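Local coordinates for regulatory protein BlaR1 (Bacillus licheniformis, PDB 1NRF) that probably senses beta-lactam antibiotics outside the cell through acylation of a serine in its C-terminal domain and relays the signal to the cytoplasm, at residues E20-S25 against D252-Y257; G36-N41 against Y47-R52; L159-I164 against W214-V219. All blocks are in the same frame, centred on the assembly; numbering follows the deposited sequence.

All three contacts belong to the penicillin-binding sensor domain and reach the same mixed sheet. Contact 1 brings the two ends of the domain together at its edge. Contact 2 is the hairpin next to it, with the two centres about 8 Å apart. A probable hydrogen bond joins them, from E20 N to Y47 O at 2.7 Å. Contact 3 lies deeper, its centre about 10 Å from that of contact 2. Here V162 CG1 packs on F40 CB at 3.6 Å. Contact 3 is also closest to the probable acylation site. The side chain of W214 is about 7 Å from that of S63, whereas contacts 1 and 2 lie away from it.

Contact 1 (E20-S25 against D252-Y257); sequences EYEDYS and DKKGIY
K254 NZ makes a salt bridge to E22 OE2 at 2.5 Å. The ammonium meets the oxygen on its syn lone pair, the side of the other carboxylate oxygen. A second, long salt bridge runs from K254 NZ to E20 OE1 at 3.9 Å. The three residues form a small charge network. Two acceptors come close in it, with E20 OE1 3.0 Å from E22 OE2. The lysine charge probably eases their repulsion. E20 OE1 also has a weak hydrogen bond to T48 OG1.

The contact joins the two ends of the penicillin-binding fold. Strand 18-21 is an edge strand of the central sheet, and K254 is the first residue past helix 239-253. Only side chains bridge the gap, since the nearest CA atoms, those of Y24 and K253, are 9.8 Å apart.

The lysine chain bends at chi2 (-147°) and chi3 (71°) on its way to the carboxylates. Its CD passes the hydroxyl of Y24, 3.2 Å from OH, and the two side chains cross at about a right angle. The same hydroxyl gives a weak hydrogen bond to E22 OE1. Y24 sits at the N-cap position of helix 25-29, and its ring meets that of F37 almost perpendicularly. Just before it, D23 OD2 accepts from both S25 N and S25 OG. The bond from S25 N closes an Asx turn.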
# COMPACT_ATOMS: atom_id res chain seq x y z
N GLU A 20 -14.02 -0.70 17.01
CA GLU A 20 -14.93 -1.84 17.05
C GLU A 20 -14.14 -3.08 16.63
O GLU A 20 -13.22 -3.00 15.82
CB GLU A 20 -16.09 -1.61 16.08
CG GLU A 20 -17.15 -2.70 16.07
CD GLU A 20 -18.23 -2.43 15.02
OE1 GLU A 20 -17.91 -2.46 13.81
OE2 GLU A 20 -19.40 -2.20 15.41
N TYR A 21 -14.49 -4.22 17.19
CA TYR A 21 -13.79 -5.45 16.85
C TYR A 21 -14.73 -6.47 16.24
O TYR A 21 -15.88 -6.59 16.66
CB TYR A 21 -13.12 -6.02 18.09
CG TYR A 21 -12.00 -5.15 18.60
CD1 TYR A 21 -10.70 -5.27 18.08
CD2 TYR A 21 -12.23 -4.16 19.56
CE1 TYR A 21 -9.67 -4.44 18.51
CE2 TYR A 21 -11.20 -3.33 19.99
CZ TYR A 21 -9.93 -3.47 19.46
OH TYR A 21 -8.91 -2.65 19.87
N GLU A 22 -14.25 -7.18 15.23
CA GLU A 22 -15.05 -8.21 14.56
C GLU A 22 -14.20 -9.40 14.19
O GLU A 22 -12.97 -9.34 14.19
CB GLU A 22 -15.73 -7.64 13.32
CG GLU A 22 -16.85 -6.69 13.65
CD GLU A 22 -17.57 -6.20 12.41
OE1 GLU A 22 -17.99 -7.04 11.59
OE2 GLU A 22 -17.70 -4.97 12.26
N ASP A 23 -14.87 -10.51 13.88
CA ASP A 23 -14.18 -11.73 13.53
C ASP A 23 -14.36 -12.05 12.05
O ASP A 23 -15.49 -12.20 11.57
CB ASP A 23 -14.71 -12.89 14.38
CG ASP A 23 -13.89 -14.15 14.23
OD1 ASP A 23 -14.28 -15.19 14.78
OD2 ASP A 23 -12.83 -14.09 13.56
N TYR A 24 -13.25 -12.14 11.33
CA TYR A 24 -13.29 -12.44 9.90
C TYR A 24 -12.39 -13.62 9.58
O TYR A 24 -12.01 -13.84 8.43
CB TYR A 24 -12.85 -11.23 9.10
CG TYR A 24 -13.69 -10.00 9.35
CD1 TYR A 24 -15.05 -9.98 9.07
CD2 TYR A 24 -13.11 -8.83 9.84
CE1 TYR A 24 -15.82 -8.83 9.27
CE2 TYR A 24 -13.85 -7.68 10.04
CZ TYR A 24 -15.20 -7.68 9.75
OH TYR A 24 -15.92 -6.53 9.95
N SER A 25 -12.05 -14.39 10.61
CA SER A 25 -11.21 -15.57 10.48
C SER A 25 -11.51 -16.39 9.24
O SER A 25 -10.62 -16.70 8.45
CB SER A 25 -11.37 -16.47 11.71
OG SER A 25 -10.87 -15.85 12.87
N ASP A 252 -16.94 -6.58 0.70
CA ASP A 252 -18.20 -6.92 0.07
C ASP A 252 -19.17 -7.49 1.10
O ASP A 252 -20.39 -7.52 0.87
CB ASP A 252 -17.94 -7.93 -1.05
CG ASP A 252 -19.20 -8.62 -1.52
OD1 ASP A 252 -19.56 -9.67 -0.93
OD2 ASP A 252 -19.84 -8.11 -2.46
N LYS A 253 -18.63 -7.94 2.23
CA LYS A 253 -19.45 -8.51 3.30
C LYS A 253 -20.14 -7.41 4.10
O LYS A 253 -21.26 -7.59 4.57
CB LYS A 253 -18.56 -9.36 4.23
CG LYS A 253 -19.32 -10.11 5.30
CD LYS A 253 -20.27 -11.13 4.68
CE LYS A 253 -20.81 -12.07 5.75
NZ LYS A 253 -21.64 -13.16 5.17
N LYS A 254 -19.48 -6.27 4.24
CA LYS A 254 -20.05 -5.15 4.98
C LYS A 254 -20.66 -4.16 4.00
O LYS A 254 -20.88 -3.01 4.34
CB LYS A 254 -18.97 -4.46 5.82
CG LYS A 254 -18.24 -5.41 6.76
CD LYS A 254 -17.82 -4.72 8.06
CE LYS A 254 -19.03 -4.43 8.94
NZ LYS A 254 -18.69 -3.82 10.25
N GLY A 255 -20.91 -4.62 2.78
CA GLY A 255 -21.52 -3.77 1.78
C GLY A 255 -20.79 -2.49 1.42
O GLY A 255 -21.40 -1.59 0.86
N ILE A 256 -19.50 -2.39 1.75
CA ILE A 256 -18.74 -1.18 1.42
C ILE A 256 -18.31 -1.15 -0.04
O ILE A 256 -18.32 -0.10 -0.68
CB ILE A 256 -17.51 -1.03 2.36
CG1 ILE A 256 -18.01 -0.81 3.80
CG2 ILE A 256 -16.64 0.14 1.92
CD1 ILE A 256 -16.95 -0.90 4.86
N TYR A 257 -17.94 -2.30 -0.59
CA TYR A 257 -17.57 -2.38 -2.00
C TYR A 257 -18.11 -3.67 -2.62
O TYR A 257 -17.66 -4.76 -2.29
CB TYR A 257 -16.05 -2.31 -2.19
CG TYR A 257 -15.70 -2.09 -3.63
CD1 TYR A 257 -16.00 -0.87 -4.26
CD2 TYR A 257 -15.17 -3.11 -4.42
CE1 TYR A 257 -15.81 -0.69 -5.62
CE2 TYR A 257 -14.97 -2.94 -5.80
CZ TYR A 257 -15.30 -1.72 -6.39
OH TYR A 257 -15.15 -1.54 -7.75

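Contact 2 (G36-N41 against Y47-R52)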
# COMPACT_ATOMS: atom_id res chain seq x y z
N GLY A 36 -4.54 -9.74 9.57
CA GLY A 36 -5.41 -8.76 10.17
C GLY A 36 -6.17 -7.92 9.18
O GLY A 36 -5.90 -7.94 7.97
N PHE A 37 -7.13 -7.16 9.70
CA PHE A 37 -7.96 -6.30 8.89
C PHE A 37 -8.30 -5.02 9.64
O PHE A 37 -8.84 -5.06 10.75
CB PHE A 37 -9.24 -7.04 8.52
CG PHE A 37 -10.25 -6.19 7.81
CD1 PHE A 37 -10.10 -5.88 6.47
CD2 PHE A 37 -11.37 -5.72 8.49
CE1 PHE A 37 -11.05 -5.11 5.80
CE2 PHE A 37 -12.34 -4.96 7.84
CZ PHE A 37 -12.18 -4.65 6.49
N VAL A 38 -7.96 -3.88 9.04
CA VAL A 38 -8.28 -2.59 9.62
C VAL A 38 -9.10 -1.80 8.62
O VAL A 38 -8.69 -1.62 7.47
CB VAL A 38 -7.02 -1.76 9.94
CG1 VAL A 38 -7.42 -0.46 10.61
CG2 VAL A 38 -6.08 -2.54 10.84
N LEU A 39 -10.28 -1.36 9.04
CA LEU A 39 -11.14 -0.53 8.20
C LEU A 39 -11.44 0.75 8.97
O LEU A 39 -11.66 0.72 10.18
CB LEU A 39 -12.43 -1.26 7.88
CG LEU A 39 -13.49 -0.41 7.19
CD1 LEU A 39 -13.18 -0.30 5.70
CD2 LEU A 39 -14.86 -1.05 7.40
N PHE A 40 -11.45 1.89 8.28
CA PHE A 40 -11.75 3.16 8.93
C PHE A 40 -12.86 3.96 8.25
O PHE A 40 -12.73 4.34 7.08
CB PHE A 40 -10.49 4.03 9.02
CG PHE A 40 -10.71 5.36 9.72
CD1 PHE A 40 -10.73 6.55 8.99
CD2 PHE A 40 -10.93 5.41 11.09
CE1 PHE A 40 -10.96 7.78 9.62
CE2 PHE A 40 -11.16 6.62 11.74
CZ PHE A 40 -11.18 7.82 10.99
N ASN A 41 -13.94 4.20 8.99
CA ASN A 41 -15.09 4.96 8.51
C ASN A 41 -14.87 6.43 8.88
O ASN A 41 -14.96 6.81 10.04
CB ASN A 41 -16.37 4.44 9.16
CG ASN A 41 -17.63 5.01 8.54
OD1 ASN A 41 -17.68 6.20 8.19
ND2 ASN A 41 -18.66 4.18 8.40
N TYR A 47 -13.18 2.66 13.65
CA TYR A 47 -12.29 1.64 13.15
C TYR A 47 -12.96 0.30 13.39
O TYR A 47 -13.52 0.07 14.47
CB TYR A 47 -10.96 1.60 13.90
CG TYR A 47 -10.04 2.78 13.69
CD1 TYR A 47 -9.99 3.81 14.62
CD2 TYR A 47 -9.15 2.81 12.61
CE1 TYR A 47 -9.09 4.84 14.50
CE2 TYR A 47 -8.23 3.85 12.48
CZ TYR A 47 -8.20 4.86 13.43
OH TYR A 47 -7.27 5.86 13.35
N THR A 48 -12.92 -0.56 12.39
CA THR A 48 -13.46 -1.90 12.54
C THR A 48 -12.25 -2.77 12.27
O THR A 48 -11.68 -2.72 11.17
CB THR A 48 -14.54 -2.22 11.51
OG1 THR A 48 -15.61 -1.27 11.63
CG2 THR A 48 -15.10 -3.62 11.74
N ILE A 49 -11.81 -3.53 13.27
CA ILE A 49 -10.65 -4.36 13.05
C ILE A 49 -10.71 -5.78 13.56
O ILE A 49 -11.26 -6.06 14.63
CB ILE A 49 -9.37 -3.71 13.63
CG1 ILE A 49 -9.57 -3.33 15.08
CG2 ILE A 49 -8.99 -2.50 12.79
CD1 ILE A 49 -8.36 -2.61 15.68
N TYR A 50 -10.14 -6.66 12.76
CA TYR A 50 -10.06 -8.08 13.07
C TYR A 50 -8.60 -8.38 13.41
O TYR A 50 -7.68 -7.99 12.68
CB TYR A 50 -10.51 -8.91 11.87
CG TYR A 50 -10.08 -10.36 11.95
CD1 TYR A 50 -9.21 -10.89 11.00
CD2 TYR A 50 -10.47 -11.16 13.02
CE1 TYR A 50 -8.72 -12.18 11.12
CE2 TYR A 50 -9.99 -12.46 13.14
CZ TYR A 50 -9.12 -12.96 12.19
OH TYR A 50 -8.62 -14.24 12.32
N ASN A 51 -8.40 -9.09 14.53
CA ASN A 51 -7.08 -9.48 15.02
C ASN A 51 -6.24 -8.26 15.38
O ASN A 51 -5.37 -7.85 14.61
CB ASN A 51 -6.36 -10.31 13.96
CG ASN A 51 -5.16 -11.05 14.51
OD1 ASN A 51 -4.63 -10.70 15.56
ND2 ASN A 51 -4.72 -12.07 13.78
N ARG A 52 -6.49 -7.70 16.56
CA ARG A 52 -5.78 -6.51 17.02
C ARG A 52 -4.26 -6.64 17.04
O ARG A 52 -3.54 -5.68 16.76
CB ARG A 52 -6.27 -6.11 18.42
CG ARG A 52 -5.86 -4.68 18.79
CD ARG A 52 -6.33 -4.25 20.17
NE ARG A 52 -6.01 -2.83 20.41
CZ ARG A 52 -4.78 -2.32 20.46
NH1 ARG A 52 -3.73 -3.11 20.29
NH2 ARG A 52 -4.60 -1.03 20.66
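Two pairs of backbone hydrogen bonds join F37 to Y50 and L39 to T48. F37 N gives to Y50 O at 3.1 Å, and Y50 N returns a bond to F37 O at 2.9 Å. L39 and T48 exchange bonds in the same way. V38 with I49 and F40 with Y47 are the non-hydrogen-bonded pairs between and beyond them. The strands are antiparallel arms of a beta hairpin, with axes 4.7 Å apart. CA-H...O contacts add to the ladder, such as I49 CA to F37 O at 3.0 Å.

The aromatic contact is between F40 and Y47. F40 CD2 lies over the centre of one face of the Y47 ring, 3.4 Å above its plane. The planes make an angle of 47°, so this is an oblique pair. Y47 CG is anti to its carbonyl carbon (chi1 -69°), and the ring leans toward the F40 strand.

The aliphatic packing is tight. V38 and I49 lie side by side, with V38 CG1 3.4 Å from I49 CG2. F37 and Y50 meet through their CB atoms at 4.0 Å on the other face of the sheet, which L39 and T48 share.

On the V38 and F40 face, helix 158-170 packs through V162, and L159 touches Y47. The hairpin lies between strand 18-21, beside 46-50, and strand 225-234, beside 33-41.

Contact 3 (L159-I164 against W214-V219); sequences LEQVNI and WFIGYV
Q161 leaves its helix with CG anti to the carbonyl carbon (chi1 -69°) and bends sharply at chi2 (-90°). The bend lays CG against W214 and turns the amide so that OE1 faces the indole and NE2 faces I216. I216 holds CG1 between its backbone N and carbonyl carbon, and this sets CD1 beside the amide.

Q161 and W214 come from opposite directions. Q161 CG lies 3.5 Å from W214 CH2 at the six-membered end of the indole. Q161 OE1 sits over one face of the indole, 3.6 Å above the plane and offset toward the rim. The amide and ring planes are 79° apart, so the amide stands nearly upright on the indole and does not stack on it.

Q161 and I216 cross at about a right angle. I216 CD1 is 3.3 Å from Q161 NE2, and I216 CG2 is 4.0 Å from Q161 CD. No hydrogen bond links the two segments. Two polar atoms are bonded outside them: Q161 OE1 to T64 OG1, and W214 NE1 to the carbonyl of A60. T64 directly follows S63, the probable acyl-ester serine of this penicillin-binding fold. W214 lies about 7 Å from S63, side chain to side chain, so this packing probably borders the surroundings of that serine.

The contact joins helix 158-170 to strand 211-220 of the central sheet. Strand 195-205 pairs with this strand on one side, where I216 bonds to K200 through the backbone. Strand 225-234 flanks it on the other, and its A229 touches both Q161 and I216.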
# COMPACT_ATOMS: atom_id res chain seq x y z
N LEU A 159 -2.56 -0.80 10.86
CA LEU A 159 -3.25 0.35 11.43
C LEU A 159 -2.55 1.64 11.01
O LEU A 159 -3.20 2.63 10.65
CB LEU A 159 -3.25 0.24 12.96
CG LEU A 159 -3.94 1.37 13.72
CD1 LEU A 159 -5.39 1.47 13.28
CD2 LEU A 159 -3.84 1.12 15.21
N GLU A 160 -1.22 1.62 11.04
CA GLU A 160 -0.45 2.79 10.63
C GLU A 160 -0.68 3.06 9.15
O GLU A 160 -0.79 4.21 8.72
CB GLU A 160 1.04 2.56 10.90
CG GLU A 160 1.47 2.88 12.33
CD GLU A 160 2.92 2.47 12.62
OE1 GLU A 160 3.48 2.95 13.62
OE2 GLU A 160 3.50 1.66 11.86
N GLN A 161 -0.76 2.01 8.35
CA GLN A 161 -1.01 2.15 6.92
C GLN A 161 -2.30 2.96 6.69
O GLN A 161 -2.30 3.93 5.94
CB GLN A 161 -1.16 0.76 6.27
CG GLN A 161 0.11 -0.08 6.19
CD GLN A 161 0.91 0.15 4.91
OE1 GLN A 161 1.65 -0.73 4.46
NE2 GLN A 161 0.78 1.34 4.33
N VAL A 162 -3.39 2.55 7.34
CA VAL A 162 -4.68 3.24 7.21
C VAL A 162 -4.58 4.71 7.60
O VAL A 162 -5.03 5.59 6.86
CB VAL A 162 -5.80 2.56 8.09
CG1 VAL A 162 -7.00 3.49 8.24
CG2 VAL A 162 -6.25 1.23 7.45
N ASN A 163 -3.97 4.99 8.75
CA ASN A 163 -3.86 6.38 9.20
C ASN A 163 -3.07 7.26 8.25
O ASN A 163 -3.46 8.40 7.99
CB ASN A 163 -3.27 6.46 10.62
CG ASN A 163 -4.19 5.85 11.67
OD1 ASN A 163 -5.41 5.85 11.53
ND2 ASN A 163 -3.60 5.34 12.74
N ILE A 164 -1.95 6.74 7.72
CA ILE A 164 -1.15 7.56 6.81
C ILE A 164 -1.78 7.62 5.42
O ILE A 164 -1.63 8.62 4.71
CB ILE A 164 0.35 7.06 6.76
CG1 ILE A 164 1.25 8.20 6.26
CG2 ILE A 164 0.49 5.81 5.88
CD1 ILE A 164 2.75 7.89 6.34
N TRP A 214 0.17 -7.98 1.51
CA TRP A 214 -0.44 -6.71 1.87
C TRP A 214 -1.44 -6.24 0.82
O TRP A 214 -1.26 -6.46 -0.38
CB TRP A 214 0.58 -5.58 1.94
CG TRP A 214 1.39 -5.37 3.18
CD1 TRP A 214 2.74 -5.56 3.30
CD2 TRP A 214 0.97 -4.70 4.38
NE1 TRP A 214 3.18 -5.04 4.49
CE2 TRP A 214 2.13 -4.50 5.17
CE3 TRP A 214 -0.27 -4.24 4.86
CZ2 TRP A 214 2.09 -3.86 6.42
CZ3 TRP A 214 -0.31 -3.60 6.10
CH2 TRP A 214 0.86 -3.42 6.87
N PHE A 215 -2.48 -5.58 1.28
CA PHE A 215 -3.45 -4.96 0.39
C PHE A 215 -4.07 -3.81 1.17
O PHE A 215 -4.87 -4.02 2.09
CB PHE A 215 -4.52 -5.92 -0.11
CG PHE A 215 -5.39 -5.30 -1.16
CD1 PHE A 215 -4.82 -4.76 -2.31
CD2 PHE A 215 -6.76 -5.14 -0.96
CE1 PHE A 215 -5.59 -4.07 -3.24
CE2 PHE A 215 -7.55 -4.45 -1.88
CZ PHE A 215 -6.96 -3.91 -3.03
N ILE A 216 -3.65 -2.61 0.81
CA ILE A 216 -4.12 -1.40 1.45
C ILE A 216 -4.78 -0.52 0.41
O ILE A 216 -4.59 -0.72 -0.78
CB ILE A 216 -2.94 -0.61 2.10
CG1 ILE A 216 -2.05 0.01 1.02
CG2 ILE A 216 -2.12 -1.56 2.96
CD1 ILE A 216 -0.89 0.83 1.57
N GLY A 217 -5.55 0.46 0.86
CA GLY A 217 -6.22 1.35 -0.06
C GLY A 217 -7.47 1.94 0.56
O GLY A 217 -7.63 1.97 1.77
N TYR A 218 -8.36 2.42 -0.29
CA TYR A 218 -9.59 3.01 0.21
C TYR A 218 -10.74 2.92 -0.79
O TYR A 218 -10.55 2.61 -1.97
CB TYR A 218 -9.33 4.47 0.62
CG TYR A 218 -8.51 5.23 -0.38
CD1 TYR A 218 -9.12 5.84 -1.48
CD2 TYR A 218 -7.12 5.27 -0.29
CE1 TYR A 218 -8.35 6.48 -2.46
CE2 TYR A 218 -6.35 5.90 -1.27
CZ TYR A 218 -6.97 6.50 -2.35
OH TYR A 218 -6.22 7.10 -3.32
N VAL A 219 -11.94 3.15 -0.29
CA VAL A 219 -13.13 3.12 -1.12
C VAL A 219 -13.77 4.50 -1.02
O VAL A 219 -14.02 5.01 0.09
CB VAL A 219 -14.14 2.06 -0.65
CG1 VAL A 219 -15.43 2.18 -1.46
CG2 VAL A 219 -13.55 0.66 -0.82